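Local atomic coordinates of nucleoporin NUP170 (PDB entry 5HAX), a protein that probably serves as a scaffold component of the nuclear pore complex, joining a beta-propeller to a helical region. Residues G232-D237 / L296-A301; I251-M256 / T263-K268; Y243-R248 / T291-L296; I114-L119 / S177-T182. All coordinates share one frame; numbering follows the deposited sequence.

Contact 1 (G232-D237 / L296-A301)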
loop_
_atom_site.group_PDB
_atom_site.type_symbol
_atom_site.label_atom_id
_atom_site.label_comp_id
_atom_site.label_asym_id
_atom_site.label_seq_id
_atom_site.Cartn_x
_atom_site.Cartn_y
_atom_site.Cartn_z
ATOM N N GLY A 232 -21.476 -2.778 -6.033
ATOM C CA GLY A 232 -20.454 -2.497 -5.039
ATOM C C GLY A 232 -20.502 -1.051 -4.586
ATOM O O GLY A 232 -21.049 -0.178 -5.271
ATOM N N LEU A 233 -19.924 -0.825 -3.404
ATOM C CA LEU A 233 -19.724 0.497 -2.823
ATOM C C LEU A 233 -18.241 0.703 -2.540
ATOM O O LEU A 233 -17.536 -0.238 -2.167
ATOM C CB LEU A 233 -20.513 0.671 -1.510
ATOM C CG LEU A 233 -22.029 0.865 -1.557
ATOM C CD1 LEU A 233 -22.550 1.101 -0.148
ATOM C CD2 LEU A 233 -22.410 2.025 -2.459
ATOM N N TYR A 234 -17.772 1.945 -2.704
ATOM C CA TYR A 234 -16.347 2.255 -2.595
ATOM C C TYR A 234 -16.147 3.632 -1.972
ATOM O O TYR A 234 -16.793 4.600 -2.383
ATOM C CB TYR A 234 -15.678 2.196 -3.976
ATOM C CG TYR A 234 -16.101 1.000 -4.807
ATOM C CD1 TYR A 234 -17.254 1.042 -5.578
ATOM C CD2 TYR A 234 -15.350 -0.170 -4.816
ATOM C CE1 TYR A 234 -17.650 -0.043 -6.332
ATOM C CE2 TYR A 234 -15.738 -1.261 -5.569
ATOM C CZ TYR A 234 -16.889 -1.190 -6.326
ATOM O OH TYR A 234 -17.288 -2.267 -7.081
ATOM N N VAL A 235 -15.231 3.721 -1.004
ATOM C CA VAL A 235 -14.988 4.938 -0.228
ATOM C C VAL A 235 -13.623 5.508 -0.594
ATOM O O VAL A 235 -12.667 4.759 -0.829
ATOM C CB VAL A 235 -15.055 4.656 1.288
ATOM C CG1 VAL A 235 -14.660 5.896 2.092
ATOM C CG2 VAL A 235 -16.441 4.179 1.686
ATOM N N ASP A 236 -13.531 6.840 -0.624
ATOM C CA ASP A 236 -12.250 7.546 -0.710
ATOM C C ASP A 236 -12.256 8.660 0.333
ATOM O O ASP A 236 -12.794 9.747 0.092
ATOM C CB ASP A 236 -12.001 8.097 -2.111
ATOM C CG ASP A 236 -10.642 8.773 -2.236
ATOM O OD1 ASP A 236 -9.834 8.667 -1.287
ATOM O OD2 ASP A 236 -10.378 9.400 -3.283
ATOM N N ASP A 237 -11.637 8.385 1.485
ATOM C CA ASP A 237 -11.608 9.348 2.583
ATOM C C ASP A 237 -10.826 10.605 2.225
ATOM O O ASP A 237 -11.160 11.693 2.705
ATOM C CB ASP A 237 -11.002 8.701 3.828
ATOM C CG ASP A 237 -11.884 7.618 4.417
ATOM O OD1 ASP A 237 -13.095 7.861 4.594
ATOM O OD2 ASP A 237 -11.365 6.519 4.704
ATOM N N LEU A 296 -15.004 -1.247 -9.448
ATOM C CA LEU A 296 -14.377 0.059 -9.331
ATOM C C LEU A 296 -13.259 -0.008 -8.300
ATOM O O LEU A 296 -13.202 -0.918 -7.471
ATOM C CB LEU A 296 -15.387 1.141 -8.923
ATOM C CG LEU A 296 -16.624 1.311 -9.805
ATOM C CD1 LEU A 296 -17.513 2.414 -9.254
ATOM C CD2 LEU A 296 -16.238 1.601 -11.251
ATOM N N SER A 297 -12.363 0.972 -8.365
ATOM C CA SER A 297 -11.301 1.116 -7.378
ATOM C C SER A 297 -10.950 2.591 -7.229
ATOM O O SER A 297 -10.395 3.189 -8.160
ATOM C CB SER A 297 -10.067 0.313 -7.782
ATOM O OG SER A 297 -9.129 0.277 -6.723
ATOM N N PRO A 298 -11.262 3.218 -6.095
ATOM C CA PRO A 298 -10.919 4.636 -5.929
ATOM C C PRO A 298 -9.414 4.860 -5.937
ATOM O O PRO A 298 -8.633 4.020 -5.484
ATOM C CB PRO A 298 -11.528 4.994 -4.568
ATOM C CG PRO A 298 -12.570 3.954 -4.324
ATOM C CD PRO A 298 -12.032 2.710 -4.948
ATOM N N ILE A 299 -9.019 6.010 -6.463
ATOM C CA ILE A 299 -7.631 6.467 -6.461
ATOM C C ILE A 299 -7.555 7.677 -5.536
ATOM O O ILE A 299 -8.219 8.688 -5.801
ATOM C CB ILE A 299 -7.148 6.818 -7.878
ATOM C CG1 ILE A 299 -7.252 5.582 -8.782
ATOM C CG2 ILE A 299 -5.714 7.335 -7.836
ATOM C CD1 ILE A 299 -7.019 5.863 -10.252
ATOM N N PRO A 300 -6.780 7.628 -4.453
ATOM C CA PRO A 300 -6.800 8.724 -3.479
ATOM C C PRO A 300 -6.084 9.966 -3.992
ATOM O O PRO A 300 -5.258 9.917 -4.906
ATOM C CB PRO A 300 -6.079 8.127 -2.266
ATOM C CG PRO A 300 -5.146 7.126 -2.853
ATOM C CD PRO A 300 -5.845 6.558 -4.058
ATOM N N ALA A 301 -6.419 11.102 -3.372
ATOM C CA ALA A 301 -5.827 12.375 -3.773
ATOM C C ALA A 301 -4.329 12.413 -3.500
ATOM O O ALA A 301 -3.597 13.157 -4.164
ATOM C CB ALA A 301 -6.523 13.529 -3.051
#

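Contact 2 (I251-M256 / T263-K268)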
loop_
_atom_site.group_PDB
_atom_site.type_symbol
_atom_site.label_atom_id
_atom_site.label_comp_id
_atom_site.label_asym_id
_atom_site.label_seq_id
_atom_site.Cartn_x
_atom_site.Cartn_y
_atom_site.Cartn_z
ATOM N N ILE A 251 -21.993 4.649 -12.886
ATOM C CA ILE A 251 -21.117 5.085 -11.802
ATOM C C ILE A 251 -21.724 6.340 -11.190
ATOM O O ILE A 251 -21.901 7.352 -11.881
ATOM C CB ILE A 251 -19.690 5.365 -12.300
ATOM C CG1 ILE A 251 -19.088 4.115 -12.947
ATOM C CG2 ILE A 251 -18.814 5.854 -11.150
ATOM C CD1 ILE A 251 -17.752 4.364 -13.623
ATOM N N ARG A 252 -22.029 6.280 -9.897
ATOM C CA ARG A 252 -22.556 7.416 -9.157
ATOM C C ARG A 252 -21.536 7.866 -8.121
ATOM O O ARG A 252 -20.926 7.036 -7.440
ATOM C CB ARG A 252 -23.880 7.057 -8.476
ATOM C CG ARG A 252 -25.020 6.795 -9.453
ATOM C CD ARG A 252 -26.277 6.321 -8.736
ATOM N NE ARG A 252 -27.441 6.288 -9.620
ATOM C CZ ARG A 252 -27.756 5.273 -10.422
ATOM N NH1 ARG A 252 -26.991 4.190 -10.472
ATOM N NH2 ARG A 252 -28.841 5.344 -11.182
ATOM N N THR A 253 -21.342 9.180 -8.019
ATOM C CA THR A 253 -20.411 9.781 -7.071
ATOM C C THR A 253 -21.197 10.598 -6.055
ATOM O O THR A 253 -22.045 11.413 -6.432
ATOM C CB THR A 253 -19.390 10.676 -7.782
ATOM O OG1 THR A 253 -18.700 9.918 -8.783
ATOM C CG2 THR A 253 -18.374 11.250 -6.787
ATOM N N TYR A 254 -20.910 10.373 -4.775
ATOM C CA TYR A 254 -21.539 11.088 -3.672
ATOM C C TYR A 254 -20.463 11.796 -2.863
ATOM O O TYR A 254 -19.362 11.266 -2.687
ATOM C CB TYR A 254 -22.326 10.133 -2.765
ATOM C CG TYR A 254 -23.417 9.355 -3.465
ATOM C CD1 TYR A 254 -23.116 8.247 -4.243
ATOM C CD2 TYR A 254 -24.748 9.722 -3.335
ATOM C CE1 TYR A 254 -24.111 7.530 -4.881
ATOM C CE2 TYR A 254 -25.752 9.011 -3.968
ATOM C CZ TYR A 254 -25.428 7.915 -4.739
ATOM O OH TYR A 254 -26.420 7.203 -5.371
ATOM N N HIS A 255 -20.783 12.990 -2.369
ATOM C CA HIS A 255 -19.850 13.797 -1.592
ATOM C C HIS A 255 -20.385 13.969 -0.179
ATOM O O HIS A 255 -21.573 14.251 0.010
ATOM C CB HIS A 255 -19.626 15.165 -2.242
ATOM C CG HIS A 255 -18.707 16.056 -1.467
ATOM N ND1 HIS A 255 -19.136 17.210 -0.847
ATOM C CD2 HIS A 255 -17.382 15.958 -1.205
ATOM C CE1 HIS A 255 -18.114 17.786 -0.240
ATOM N NE2 HIS A 255 -17.038 17.047 -0.441
ATOM N N MET A 256 -19.504 13.797 0.807
ATOM C CA MET A 256 -19.857 13.971 2.215
ATOM C C MET A 256 -19.563 15.418 2.603
ATOM O O MET A 256 -18.507 15.755 3.141
ATOM C CB MET A 256 -19.092 12.981 3.084
ATOM C CG MET A 256 -19.436 11.529 2.800
ATOM S SD MET A 256 -18.322 10.376 3.622
ATOM C CE MET A 256 -17.782 9.387 2.230
ATOM N N THR A 263 -24.459 13.825 -0.507
ATOM C CA THR A 263 -25.082 14.451 -1.667
ATOM C C THR A 263 -24.569 13.800 -2.942
ATOM O O THR A 263 -23.355 13.714 -3.152
ATOM C CB THR A 263 -24.788 15.956 -1.700
ATOM O OG1 THR A 263 -25.188 16.554 -0.460
ATOM C CG2 THR A 263 -25.534 16.624 -2.849
ATOM N N LYS A 264 -25.491 13.356 -3.794
ATOM C CA LYS A 264 -25.111 12.867 -5.112
ATOM C C LYS A 264 -24.680 14.042 -5.979
ATOM O O LYS A 264 -25.415 15.025 -6.115
ATOM C CB LYS A 264 -26.272 12.122 -5.773
ATOM C CG LYS A 264 -25.833 11.170 -6.890
ATOM C CD LYS A 264 -26.839 11.098 -8.038
ATOM C CE LYS A 264 -28.225 10.691 -7.571
ATOM N NZ LYS A 264 -29.163 10.539 -8.718
ATOM N N VAL A 265 -23.485 13.943 -6.556
ATOM C CA VAL A 265 -22.909 15.040 -7.322
ATOM C C VAL A 265 -22.574 14.658 -8.757
ATOM O O VAL A 265 -22.439 15.558 -9.603
ATOM C CB VAL A 265 -21.654 15.602 -6.620
ATOM C CG1 VAL A 265 -22.043 16.341 -5.346
ATOM C CG2 VAL A 265 -20.660 14.488 -6.315
ATOM N N ILE A 266 -22.427 13.374 -9.076
ATOM C CA ILE A 266 -22.180 12.932 -10.445
ATOM C C ILE A 266 -22.932 11.631 -10.675
ATOM O O ILE A 266 -23.014 10.779 -9.783
ATOM C CB ILE A 266 -20.676 12.733 -10.737
ATOM C CG1 ILE A 266 -19.866 13.956 -10.297
ATOM C CG2 ILE A 266 -20.464 12.457 -12.227
ATOM C CD1 ILE A 266 -18.366 13.774 -10.427
ATOM N N GLU A 267 -23.483 11.486 -11.878
ATOM C CA GLU A 267 -24.092 10.238 -12.330
ATOM C C GLU A 267 -23.674 10.044 -13.780
ATOM O O GLU A 267 -24.056 10.838 -14.645
ATOM C CB GLU A 267 -25.614 10.276 -12.187
ATOM C CG GLU A 267 -26.303 8.977 -12.574
ATOM C CD GLU A 267 -27.776 8.956 -12.192
ATOM O OE1 GLU A 267 -28.088 9.063 -10.987
ATOM O OE2 GLU A 267 -28.625 8.832 -13.099
ATOM N N LYS A 268 -22.885 9.004 -14.042
ATOM C CA LYS A 268 -22.297 8.762 -15.356
ATOM C C LYS A 268 -22.631 7.339 -15.782
ATOM O O LYS A 268 -22.096 6.380 -15.214
ATOM C CB LYS A 268 -20.784 8.977 -15.320
ATOM C CG LYS A 268 -20.119 8.999 -16.685
ATOM C CD LYS A 268 -18.612 9.128 -16.552
ATOM C CE LYS A 268 -17.937 9.229 -17.908
ATOM N NZ LYS A 268 -18.288 10.490 -18.617
HETATM O O HOH W 1 -30.893 7.876 -10.044
#

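Contact 3 (Y243-R248 / T291-L296)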
loop_
_atom_site.group_PDB
_atom_site.type_symbol
_atom_site.label_atom_id
_atom_site.label_comp_id
_atom_site.label_asym_id
_atom_site.label_seq_id
_atom_site.Cartn_x
_atom_site.Cartn_y
_atom_site.Cartn_z
ATOM N N TYR A 243 -18.484 6.126 -3.886
ATOM C CA TYR A 243 -18.853 5.695 -5.229
ATOM C C TYR A 243 -19.723 4.448 -5.158
ATOM O O TYR A 243 -19.494 3.572 -4.317
ATOM C CB TYR A 243 -17.622 5.376 -6.084
ATOM C CG TYR A 243 -16.608 6.488 -6.220
ATOM C CD1 TYR A 243 -16.764 7.483 -7.173
ATOM C CD2 TYR A 243 -15.477 6.523 -5.414
ATOM C CE1 TYR A 243 -15.830 8.496 -7.309
ATOM C CE2 TYR A 243 -14.536 7.529 -5.541
ATOM C CZ TYR A 243 -14.717 8.512 -6.493
ATOM O OH TYR A 243 -13.786 9.516 -6.629
ATOM N N SER A 244 -20.709 4.363 -6.051
ATOM C CA SER A 244 -21.483 3.144 -6.249
ATOM C C SER A 244 -21.395 2.711 -7.706
ATOM O O SER A 244 -21.339 3.550 -8.614
ATOM C CB SER A 244 -22.955 3.328 -5.853
ATOM O OG SER A 244 -23.691 3.990 -6.868
ATOM N N LEU A 245 -21.378 1.398 -7.916
ATOM C CA LEU A 245 -21.445 0.790 -9.238
ATOM C C LEU A 245 -22.740 -0.001 -9.337
ATOM O O LEU A 245 -23.062 -0.779 -8.434
ATOM C CB LEU A 245 -20.243 -0.125 -9.479
ATOM C CG LEU A 245 -20.182 -0.841 -10.832
ATOM C CD1 LEU A 245 -20.027 0.162 -11.962
ATOM C CD2 LEU A 245 -19.042 -1.851 -10.852
ATOM N N SER A 246 -23.481 0.202 -10.422
ATOM C CA SER A 246 -24.761 -0.464 -10.613
ATOM C C SER A 246 -24.618 -1.637 -11.579
ATOM O O SER A 246 -23.588 -1.827 -12.228
ATOM C CB SER A 246 -25.815 0.520 -11.128
ATOM O OG SER A 246 -25.828 0.566 -12.545
ATOM N N ASN A 247 -25.686 -2.434 -11.659
ATOM C CA ASN A 247 -25.715 -3.577 -12.564
ATOM C C ASN A 247 -25.771 -3.153 -14.023
ATOM O O ASN A 247 -25.470 -3.967 -14.902
ATOM C CB ASN A 247 -26.917 -4.463 -12.257
ATOM C CG ASN A 247 -28.229 -3.781 -12.575
ATOM O OD1 ASN A 247 -28.526 -2.708 -12.051
ATOM N ND2 ASN A 247 -29.008 -4.383 -13.463
ATOM N N ARG A 248 -26.170 -1.912 -14.296
ATOM C CA ARG A 248 -26.134 -1.347 -15.637
ATOM C C ARG A 248 -24.825 -0.625 -15.924
ATOM O O ARG A 248 -24.733 0.092 -16.927
ATOM C CB ARG A 248 -27.306 -0.381 -15.829
ATOM C CG ARG A 248 -28.655 -0.970 -15.462
ATOM C CD ARG A 248 -29.789 -0.000 -15.754
ATOM N NE ARG A 248 -29.948 0.231 -17.187
ATOM C CZ ARG A 248 -30.621 -0.573 -18.006
ATOM N NH1 ARG A 248 -30.708 -0.281 -19.297
ATOM N NH2 ARG A 248 -31.205 -1.671 -17.543
ATOM N N THR A 291 -20.569 -4.350 -23.269
ATOM C CA THR A 291 -19.575 -4.566 -22.227
ATOM C C THR A 291 -20.110 -4.145 -20.861
ATOM O O THR A 291 -20.846 -3.163 -20.739
ATOM C CB THR A 291 -18.308 -3.780 -22.564
ATOM O OG1 THR A 291 -17.888 -4.110 -23.894
ATOM C CG2 THR A 291 -17.187 -4.090 -21.588
ATOM N N ASN A 292 -19.722 -4.894 -19.829
ATOM C CA ASN A 292 -20.101 -4.622 -18.450
ATOM C C ASN A 292 -18.888 -4.129 -17.667
ATOM O O ASN A 292 -17.770 -4.610 -17.874
ATOM C CB ASN A 292 -20.664 -5.876 -17.768
ATOM C CG ASN A 292 -21.986 -6.330 -18.362
ATOM O OD1 ASN A 292 -22.928 -5.549 -18.484
ATOM N ND2 ASN A 292 -22.060 -7.601 -18.733
ATOM N N ILE A 293 -19.117 -3.172 -16.771
ATOM C CA ILE A 293 -18.122 -2.771 -15.780
ATOM C C ILE A 293 -18.352 -3.621 -14.536
ATOM O O ILE A 293 -19.440 -3.594 -13.950
ATOM C CB ILE A 293 -18.224 -1.270 -15.455
ATOM C CG1 ILE A 293 -17.922 -0.439 -16.707
ATOM C CG2 ILE A 293 -17.259 -0.896 -14.321
ATOM C CD1 ILE A 293 -18.082 1.061 -16.522
ATOM N N VAL A 294 -17.329 -4.376 -14.132
ATOM C CA VAL A 294 -17.481 -5.354 -13.057
ATOM C C VAL A 294 -16.937 -4.870 -11.714
ATOM O O VAL A 294 -17.277 -5.461 -10.678
ATOM C CB VAL A 294 -16.805 -6.690 -13.437
ATOM C CG1 VAL A 294 -17.418 -7.253 -14.711
ATOM C CG2 VAL A 294 -15.298 -6.513 -13.592
ATOM N N ALA A 295 -16.111 -3.825 -11.692
ATOM C CA ALA A 295 -15.524 -3.383 -10.436
ATOM C C ALA A 295 -15.010 -1.958 -10.574
ATOM O O ALA A 295 -14.631 -1.522 -11.664
ATOM C CB ALA A 295 -14.381 -4.305 -9.997
ATOM N N LEU A 296 -15.004 -1.247 -9.448
ATOM C CA LEU A 296 -14.377 0.059 -9.331
ATOM C C LEU A 296 -13.259 -0.008 -8.300
ATOM O O LEU A 296 -13.202 -0.918 -7.471
ATOM C CB LEU A 296 -15.387 1.141 -8.923
ATOM C CG LEU A 296 -16.624 1.311 -9.805
ATOM C CD1 LEU A 296 -17.513 2.414 -9.254
ATOM C CD2 LEU A 296 -16.238 1.601 -11.251
HETATM O O HOH W 2 -23.776 -3.417 -17.200
HETATM O O HOH W 3 -22.313 -4.415 -14.456
#

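Contact 4 (I114-L119 / S177-T182)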
loop_
_atom_site.group_PDB
_atom_site.type_symbol
_atom_site.label_atom_id
_atom_site.label_comp_id
_atom_site.label_asym_id
_atom_site.label_seq_id
_atom_site.Cartn_x
_atom_site.Cartn_y
_atom_site.Cartn_z
ATOM N N ILE A 114 -28.102 -13.988 7.256
ATOM C CA ILE A 114 -27.096 -12.941 7.111
ATOM C C ILE A 114 -26.830 -12.719 5.628
ATOM O O ILE A 114 -26.583 -13.673 4.881
ATOM C CB ILE A 114 -25.804 -13.322 7.855
ATOM C CG1 ILE A 114 -26.049 -13.326 9.367
ATOM C CG2 ILE A 114 -24.673 -12.350 7.516
ATOM C CD1 ILE A 114 -24.938 -13.978 10.163
ATOM N N THR A 115 -26.859 -11.453 5.205
ATOM C CA THR A 115 -26.645 -11.088 3.811
ATOM C C THR A 115 -25.382 -10.270 3.579
ATOM O O THR A 115 -24.946 -10.155 2.429
ATOM C CB THR A 115 -27.851 -10.297 3.279
ATOM O OG1 THR A 115 -28.098 -9.165 4.119
ATOM C CG2 THR A 115 -29.095 -11.182 3.239
ATOM N N ALA A 116 -24.785 -9.708 4.626
ATOM C CA ALA A 116 -23.553 -8.945 4.483
ATOM C C ALA A 116 -22.895 -8.804 5.848
ATOM O O ALA A 116 -23.576 -8.749 6.876
ATOM C CB ALA A 116 -23.813 -7.562 3.874
ATOM N N VAL A 117 -21.564 -8.751 5.837
ATOM C CA VAL A 117 -20.757 -8.572 7.041
ATOM C C VAL A 117 -19.566 -7.690 6.684
ATOM O O VAL A 117 -18.993 -7.820 5.598
ATOM C CB VAL A 117 -20.277 -9.925 7.615
ATOM C CG1 VAL A 117 -19.407 -9.710 8.850
ATOM C CG2 VAL A 117 -21.463 -10.821 7.945
ATOM N N ALA A 118 -19.187 -6.798 7.600
ATOM C CA ALA A 118 -18.060 -5.908 7.359
ATOM C C ALA A 118 -17.441 -5.475 8.680
ATOM O O ALA A 118 -18.094 -5.462 9.726
ATOM C CB ALA A 118 -18.478 -4.678 6.549
ATOM N N LEU A 119 -16.161 -5.110 8.609
ATOM C CA LEU A 119 -15.389 -4.624 9.746
ATOM C C LEU A 119 -14.962 -3.193 9.451
ATOM O O LEU A 119 -14.194 -2.957 8.513
ATOM C CB LEU A 119 -14.168 -5.516 9.990
ATOM C CG LEU A 119 -13.343 -5.236 11.246
ATOM C CD1 LEU A 119 -14.128 -5.620 12.490
ATOM C CD2 LEU A 119 -12.017 -5.983 11.188
ATOM N N SER A 177 -26.314 -5.899 0.744
ATOM C CA SER A 177 -25.242 -6.789 0.321
ATOM C C SER A 177 -23.871 -6.132 0.353
ATOM O O SER A 177 -22.870 -6.828 0.148
ATOM C CB SER A 177 -25.498 -7.311 -1.103
ATOM O OG SER A 177 -26.589 -8.213 -1.137
ATOM N N PHE A 178 -23.796 -4.828 0.601
ATOM C CA PHE A 178 -22.536 -4.095 0.586
ATOM C C PHE A 178 -22.512 -3.139 1.767
ATOM O O PHE A 178 -23.446 -2.355 1.954
ATOM C CB PHE A 178 -22.365 -3.330 -0.732
ATOM C CG PHE A 178 -22.646 -4.161 -1.952
ATOM C CD1 PHE A 178 -21.748 -5.131 -2.366
ATOM C CD2 PHE A 178 -23.810 -3.976 -2.683
ATOM C CE1 PHE A 178 -22.005 -5.904 -3.486
ATOM C CE2 PHE A 178 -24.073 -4.742 -3.805
ATOM C CZ PHE A 178 -23.170 -5.708 -4.207
ATOM N N ILE A 179 -21.447 -3.218 2.564
ATOM C CA ILE A 179 -21.236 -2.344 3.711
ATOM C C ILE A 179 -19.822 -1.791 3.615
ATOM O O ILE A 179 -18.869 -2.552 3.415
ATOM C CB ILE A 179 -21.422 -3.088 5.049
ATOM C CG1 ILE A 179 -22.762 -3.826 5.085
ATOM C CG2 ILE A 179 -21.305 -2.112 6.219
ATOM C CD1 ILE A 179 -22.875 -4.817 6.228
ATOM N N VAL A 180 -19.686 -0.473 3.755
ATOM C CA VAL A 180 -18.381 0.177 3.745
ATOM C C VAL A 180 -18.329 1.187 4.882
ATOM O O VAL A 180 -19.351 1.743 5.295
ATOM C CB VAL A 180 -18.082 0.867 2.393
ATOM C CG1 VAL A 180 -17.981 -0.170 1.286
ATOM C CG2 VAL A 180 -19.145 1.911 2.068
ATOM N N GLY A 181 -17.122 1.413 5.387
ATOM C CA GLY A 181 -16.914 2.342 6.478
ATOM C C GLY A 181 -15.865 3.375 6.128
ATOM O O GLY A 181 -14.920 3.108 5.386
ATOM N N THR A 182 -16.048 4.573 6.678
ATOM C CA THR A 182 -15.094 5.656 6.501
ATOM C C THR A 182 -14.106 5.699 7.662
ATOM O O THR A 182 -14.282 5.050 8.696
ATOM C CB THR A 182 -15.805 7.006 6.391
ATOM O OG1 THR A 182 -16.359 7.362 7.663
ATOM C CG2 THR A 182 -16.907 6.965 5.340
HETATM O O HOH W 4 -25.964 -10.711 -0.069
#

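Contact 1 (G232-D237 / L296-A301)
Tyr234 lays one face of its ring on Leu296, whose CB sits 3.7 Å from the ring centroid and only 15° off the ring normal, in a CH-pi contact displaced toward the rim. The two side chains cross at about a right angle. With CG placed beside the backbone N (chi1 -44°), the ring spans the gap, and its hydroxyl reaches the other strand: Leu296 N gives a weak hydrogen bond to Tyr234 OH at 3.4 Å. At the base of the same tyrosine, Pro298 CG packs 3.6 Å from Tyr234 CB.

Further along, Asp236 CB meets the Pro298 ring, and its carboxylate lies across Pro300, with OD2 3.6 Å from Pro300 CA. Asp236 OD2 and Ile299 O are both acceptors, and Arg239 serves the two, through a salt bridge to the first and a hydrogen bond to the second, while Thr238 binds Asp236 OD1.

Segments 232-236 and 296-298 run almost parallel, 12° apart, with axes 6.9 Å apart, and belong to different sheets. Their parent strands, 230-236 and 293-298, are each the edge strand of a sheet, as expected for inner strands of adjacent propeller blades; strand 241-246 flanks the first, and strand 307-313 the second.

Contact 2 (I251-M256 / T263-K268)
Arg252 and Glu267 face each other as a non-hydrogen-bonded pair of an antiparallel hairpin, their side chains side by side and pointing the same way. Arg252 NE gives Glu267 OE1 a weak, bent bond of 3.2 Å within a salt bridge, the guanidinium and carboxylate planes being 62° apart. Lys264 NZ meets the same OE1 at 2.9 Å, nearly along the C-O axis, and a water donates a third hydrogen bond to it. One oxygen thus gathers two positive charges, while Arg252 NH2 has a firmer partner in Glu228. A leucine here would probably leave Glu267 with Lys264 as its one cationic mate in the hairpin and take this salt-bridge partner from Glu228.

In the hairpin the backbone bonds come at alternate residues; Arg252 and Tyr254 turn theirs to Ser244 and Leu242 of strand 241-246. Ile251 and Lys268 exchange two bonds, as do His255 and Thr263. Between them lies a classic beta bulge, in which Val265 and Ile266 both face Thr253: Thr253 O takes Val265 N at 2.9 Å and, more weakly, Ile266 N at 3.3 Å, while Thr253 N reaches Ile266 O at 2.9 Å. Past the bulge, Lys264 CG rests over one face of the Tyr254 ring, 4.0 Å from its centroid.

Met342 of strand 341-348 packs on Ile251, Thr253 and Ile266. Lys268 NZ turns to Asp276 and Ser272 of helix 270-279 and to Met342 O, and strand 241-246 flanks strand 251-255, leaving 263-268 outermost in the blade.

Contact 3 (Y243-R248 / T291-L296)
Leu245 sets its CB against Leu296 CD1, 3.7 Å away, in the seam between two sheets. With CG anti to the backbone N (chi1 180°), the side chain forks over the opposite strand. Of the two methyls, CD1 meets Ile293 CG2 at 3.8 Å and comes within 4.1 Å of Leu296 CD2, whereas CD2 settles on the backbone, 3.6 Å from both Ile293 O and Ala295 N. CD1 therefore meets chiefly side chains, while CD2 lies mostly on peptide atoms but also brushes Ile293 CG2 and Leu296 CG. The leucine crosses Ile293 and Leu296 obliquely.

Leu296 answers with its own fork: CD1 also approaches Tyr243 CB at 4.3 Å. An alanine in place of Leu296 would probably open a gap beside Leu245 CB and CD1 and leave Tyr243 CB without this neighbour.

Beyond the end of strand 243-246, beside the start of strand 293-296, polar atoms take over. One water lies 2.9 Å from Asn247 O and close to Asn292 OD1, and a second sits between Ile293 O and, at longer range, Asn247 O, so the loop at Asn247 is probably linked through solvent to Asn292 and to Ile293. Ser246 OG accepts from Arg248 N in an ST turn, which shapes the start of the loop, and Ser249 OG holds Ile293 N.

Segments 243-246 and 293-296, on strands 241-246 and 293-298, run antiparallel with axes 7.8 Å apart, as members of different sheets. Around them, Leu296 also touches Ile251 of strand 251-255 and Ala311 of strand 307-313, while Leu245 touches Tyr234 of strand 230-236.

Contact 4 (I114-L119 / S177-T182)
Strand segments 114-119 and 178-181 run side by side at 16° with axes 6.5 Å apart, too far for sheet pairing, and Ala116 lies opposite Ser177 and Ala118 opposite Ile179. Ile179 carries the packing. Its CD1 comes 3.7 Å from Ala116 CB, and its CB sits at the same distance from Ala118 CB, so one branched side chain bridges two alanines on the facing strand. The branches divide the work: with CG1 beside the backbone N (chi1 -52°), the longer arm leads back to Ala116, while CG2 stays at Ala118, 3.8 Å from its CB. The small alanine methyls are consistent with this close approach; Ala116 CB also reaches the backbone, 3.8 Å from Ser177 C.

At the start of the strands, a water ties the two together, giving hydrogen bonds of 2.8 Å to Thr115 O and 2.8 Å to Ser177 OG. Asp175 is a further partner of that serine hydroxyl, and Thr115 OG1 is bonded to Val176 O. Classic beta bulges lie here: Thr115 and Ala116 both face Ala138, and Ser177 and Phe178, at the entry to strand 178-181, both face Gly190.

Both strands are edge strands of four-stranded antiparallel sheets, consistent with their being the inner strands of adjacent propeller blades. Strand 133-139 lends Val136 to the Ile179 packing, strand 187-190 adds Ile187 and Leu189, and Phe178 and Val180 lean on strand 230-236.

How the contacts relate
All four contacts lie within the propeller, their centres 12 to 20 Å apart. Contact 4 closes first along the chain; contact 2 is then nested inside contact 3, and contact 3 inside contact 1. Contact 2 is internal to the sheet formed by strands 230-236, 241-246, 251-255 and 263-268, whereas the other three join separate sheets. Contacts 1 and 3 share Leu296 on strand 293-298, which thus packs against two consecutive strands, 230-236 and 241-246. Contacts 1 and 4 meet through Val180 and Val235, carrying the packing from blade to blade. In these examples, hydrogen bonds join strands within a blade, whereas mainly apolar side chains, helped by a few waters and a weak bond, pack neighbouring sheets together.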